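Local coordinates for protein lybatide 2 (PDB 5NGN) that is a small cystine-rich wolfberry peptide of no firmly assigned function, built as a helical scaffold stapled by four disulfide bonds, at residues Ser4-Asn9 with Leu24-Ile29. Numbering follows the deposited sequence.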
ATOM      1  N   SER A   4       2.168   5.693  -0.210  1.00  4.65           N
ATOM      2  CA  SER A   4       2.022   7.120  -0.343  1.00  4.73           C
ATOM      3  C   SER A   4       1.009   7.552  -1.431  1.00  5.09           C
ATOM      4  O   SER A   4       0.474   8.664  -1.355  1.00  5.32           O
ATOM      5  CB  SER A   4       3.394   7.760  -0.617  1.00  5.04           C
ATOM      6  OG  SER A   4       3.968   7.256  -1.806  1.00  5.45           O
ATOM      7  N   GLU A   5       0.844   6.703  -2.432  1.00  5.11           N
ATOM      8  CA  GLU A   5      -0.184   6.990  -3.468  1.00  5.76           C
ATOM      9  C   GLU A   5      -1.578   7.032  -2.953  1.00  6.17           C
ATOM     10  O   GLU A   5      -2.402   7.649  -3.617  1.00  7.14           O
ATOM     11  CB  GLU A   5      -0.077   5.983  -4.650  1.00  7.03           C
ATOM     12  CG  GLU A   5       1.329   5.949  -5.255  1.00  8.29           C
ATOM     13  CD  GLU A   5       2.265   4.949  -4.599  1.00  9.09           C
ATOM     14  OE1 GLU A   5       2.084   4.545  -3.465  1.00  8.55           O
ATOM     15  OE2 GLU A   5       3.288   4.578  -5.293  1.00 15.34           O
ATOM     16  N   TYR A   6      -1.840   6.352  -1.844  1.00  5.86           N
ATOM     17  CA  TYR A   6      -3.198   6.071  -1.442  1.00  6.66           C
ATOM     18  C   TYR A   6      -3.566   6.432  -0.031  1.00  7.61           C
ATOM     19  O   TYR A   6      -4.744   6.484   0.305  1.00  9.12           O
ATOM     20  CB  TYR A   6      -3.450   4.622  -1.592  1.00  6.35           C
ATOM     21  CG  TYR A   6      -3.136   4.024  -2.907  1.00  6.27           C
ATOM     22  CD1 TYR A   6      -3.768   4.502  -4.081  1.00  6.45           C
ATOM     23  CD2 TYR A   6      -2.215   3.021  -3.049  1.00  5.72           C
ATOM     24  CE1 TYR A   6      -3.490   3.929  -5.301  1.00  6.52           C
ATOM     25  CE2 TYR A   6      -1.903   2.460  -4.279  1.00  5.96           C
ATOM     26  CZ  TYR A   6      -2.596   2.865  -5.404  1.00  6.10           C
ATOM     27  OH  TYR A   6      -2.333   2.297  -6.593  1.00  6.01           O
ATOM     28  N   CYS A   7      -2.564   6.678   0.856  1.00  7.32           N
ATOM     29  CA  CYS A   7      -2.729   6.743   2.289  1.00  7.51           C
ATOM     30  C   CYS A   7      -1.907   7.880   2.845  1.00  7.32           C
ATOM     31  O   CYS A   7      -0.876   8.206   2.291  1.00  7.01           O
ATOM     32  CB  CYS A   7      -2.223   5.427   2.945  1.00  7.32           C
ATOM     33  SG  CYS A   7      -2.919   3.874   2.441  1.00  8.25           S
ATOM     34  N   SER A   8      -2.318   8.382   3.999  1.00  9.01           N
ATOM     35  CA  SER A   8      -1.423   9.272   4.751  1.00 10.27           C
ATOM     36  C   SER A   8      -0.495   8.503   5.658  1.00 11.45           C
ATOM     37  O   SER A   8       0.638   8.953   5.936  1.00 14.97           O
ATOM     38  CB  SER A   8      -2.233  10.331   5.511  1.00 13.15           C
ATOM     39  OG  SER A   8      -3.012   9.674   6.467  1.00 15.89           O
ATOM     40  N   ASN A   9      -0.878   7.336   6.099  1.00 10.14           N
ATOM     41  CA  ASN A   9       0.067   6.518   6.839  1.00 10.93           C
ATOM     42  C   ASN A   9       0.900   5.680   5.885  1.00  8.91           C
ATOM     43  O   ASN A   9       0.690   5.695   4.705  1.00  7.96           O
ATOM     44  CB  ASN A   9      -0.556   5.772   7.923  1.00 12.08           C
ATOM     45  CG  ASN A   9      -1.468   4.714   7.396  1.00 12.00           C
ATOM     46  OD1 ASN A   9      -2.354   5.001   6.593  1.00 18.89           O
ATOM     47  ND2 ASN A   9      -1.257   3.512   7.814  1.00 13.25           N
ATOM     48  N   LEU A  24      -4.110  -3.330  -3.417  1.00  4.86           N
ATOM     49  CA  LEU A  24      -4.880  -4.068  -2.371  1.00  5.12           C
ATOM     50  C   LEU A  24      -4.279  -3.958  -0.996  1.00  5.14           C
ATOM     51  O   LEU A  24      -4.947  -3.622  -0.028  1.00  5.25           O
ATOM     52  CB  LEU A  24      -4.937  -5.518  -2.752  1.00  5.54           C
ATOM     53  CG  LEU A  24      -5.907  -5.882  -3.891  1.00  6.46           C
ATOM     54  CD1 LEU A  24      -5.546  -7.222  -4.407  1.00  7.17           C
ATOM     55  CD2 LEU A  24      -7.331  -5.741  -3.468  1.00  7.27           C
ATOM     56  N   CYS A  25      -2.950  -4.188  -0.933  1.00  5.06           N
ATOM     57  CA  CYS A  25      -2.281  -4.063   0.341  1.00  5.51           C
ATOM     58  C   CYS A  25      -2.543  -2.699   0.915  1.00  4.93           C
ATOM     59  O   CYS A  25      -2.857  -2.539   2.085  1.00  5.32           O
ATOM     60  CB  CYS A  25      -0.816  -4.334   0.131  1.00  5.97           C
ATOM     61  SG  CYS A  25       0.222  -4.449   1.616  1.00  7.78           S
ATOM     62  N   CYS A  26      -2.370  -1.678   0.138  1.00  4.59           N
ATOM     63  CA  CYS A  26      -2.499  -0.322   0.656  1.00  4.90           C
ATOM     64  C   CYS A  26      -3.901   0.027   1.073  1.00  4.94           C
ATOM     65  O   CYS A  26      -4.097   0.574   2.140  1.00  5.60           O
ATOM     66  CB  CYS A  26      -1.985   0.683  -0.355  1.00  4.83           C
ATOM     67  SG  CYS A  26      -0.171   0.533  -0.633  1.00  5.07           S
ATOM     68  N   ILE A  27      -4.874  -0.265   0.225  1.00  5.07           N
ATOM     69  CA  ILE A  27      -6.214   0.258   0.562  1.00  5.76           C
ATOM     70  C   ILE A  27      -6.998  -0.636   1.528  1.00  6.30           C
ATOM     71  O   ILE A  27      -7.887  -0.129   2.219  1.00  7.63           O
ATOM     72  CB  ILE A  27      -7.077   0.611  -0.646  1.00  6.24           C
ATOM     73  CG1 ILE A  27      -7.556  -0.668  -1.345  1.00  6.64           C
ATOM     74  CG2 ILE A  27      -6.310   1.555  -1.570  1.00  6.90           C
ATOM     75  CD1 ILE A  27      -8.509  -0.377  -2.517  1.00  7.38           C
ATOM     76  N   ASN A  28      -6.641  -1.904   1.600  1.00  6.20           N
ATOM     77  CA  ASN A  28      -7.350  -2.830   2.546  1.00  6.51           C
ATOM     78  C   ASN A  28      -6.612  -3.153   3.805  1.00  7.26           C
ATOM     79  O   ASN A  28      -7.205  -3.571   4.787  1.00  7.88           O
ATOM     80  CB  ASN A  28      -7.723  -4.132   1.845  1.00  7.34           C
ATOM     81  CG  ASN A  28      -8.654  -3.943   0.660  1.00  7.25           C
ATOM     82  OD1 ASN A  28      -8.579  -4.720  -0.330  1.00 10.69           O
ATOM     83  ND2 ASN A  28      -9.508  -2.959   0.760  1.00  8.46           N
ATOM     84  N   ILE A  29      -5.287  -3.018   3.799  1.00  6.16           N
ATOM     85  CA  ILE A  29      -4.468  -3.373   4.932  1.00  6.74           C
ATOM     86  C   ILE A  29      -3.811  -2.133   5.517  1.00  6.74           C
ATOM     87  O   ILE A  29      -3.865  -1.906   6.728  1.00  8.30           O
ATOM     88  CB  ILE A  29      -3.490  -4.504   4.601  1.00  7.19           C
ATOM     89  CG1 ILE A  29      -4.223  -5.738   4.039  1.00  7.68           C
ATOM     90  CG2 ILE A  29      -2.541  -4.783   5.791  1.00  7.65           C
ATOM     91  CD1 ILE A  29      -3.355  -6.785   3.477  1.00  8.00           C
TER
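Tyr6, in the loop Ser4-Asn9, brings its CD2 to 3.6 Å from CB of Cys26 on the helical turns Leu24-Ile29. The Cys26 sulfur sits at the edge of the ring, 5.3 Å from SG to the centroid of Tyr6 and 84° off the ring normal, a sulfur-aromatic contact. Further along the helix, Ile27 CG2 reaches Tyr6 CB at 4.2 Å, so the two helical residues meet different parts of one side chain. Cys7 adds a second sulfur to the interface. Its SG stands 3.5 Å from the carbonyl O of Cys26 and 4.3 Å from Cys26 CB.

With CG of Tyr6 opposite its carbonyl carbon (chi1 -53°), the ring runs along the helix, and its hydroxyl hydrogen-bonds Thr23 OG1, about one turn before Cys26 and Ile27. Glu5 CB rests 3.8 Å above one ring face, over its centre, while Glu5 OE1 bonds to the hydroxyl of Tyr22. Both cysteines are tied covalently to other parts of the chain, Cys26 to Cys3 and Cys7 to Cys31, and Asn9 ND2 donates to Cys30 O. The helix opens into a pi turn over Cys25-Ile29.

No hydrogen bond joins the two segments directly; the contact is small, made by apolar and sulfur contacts and partly open at Tyr6 and Ile27, and the disulfides to Cys3 and Cys31 restrain both sulfurs, consistent with a cystine-stapled helical scaffold.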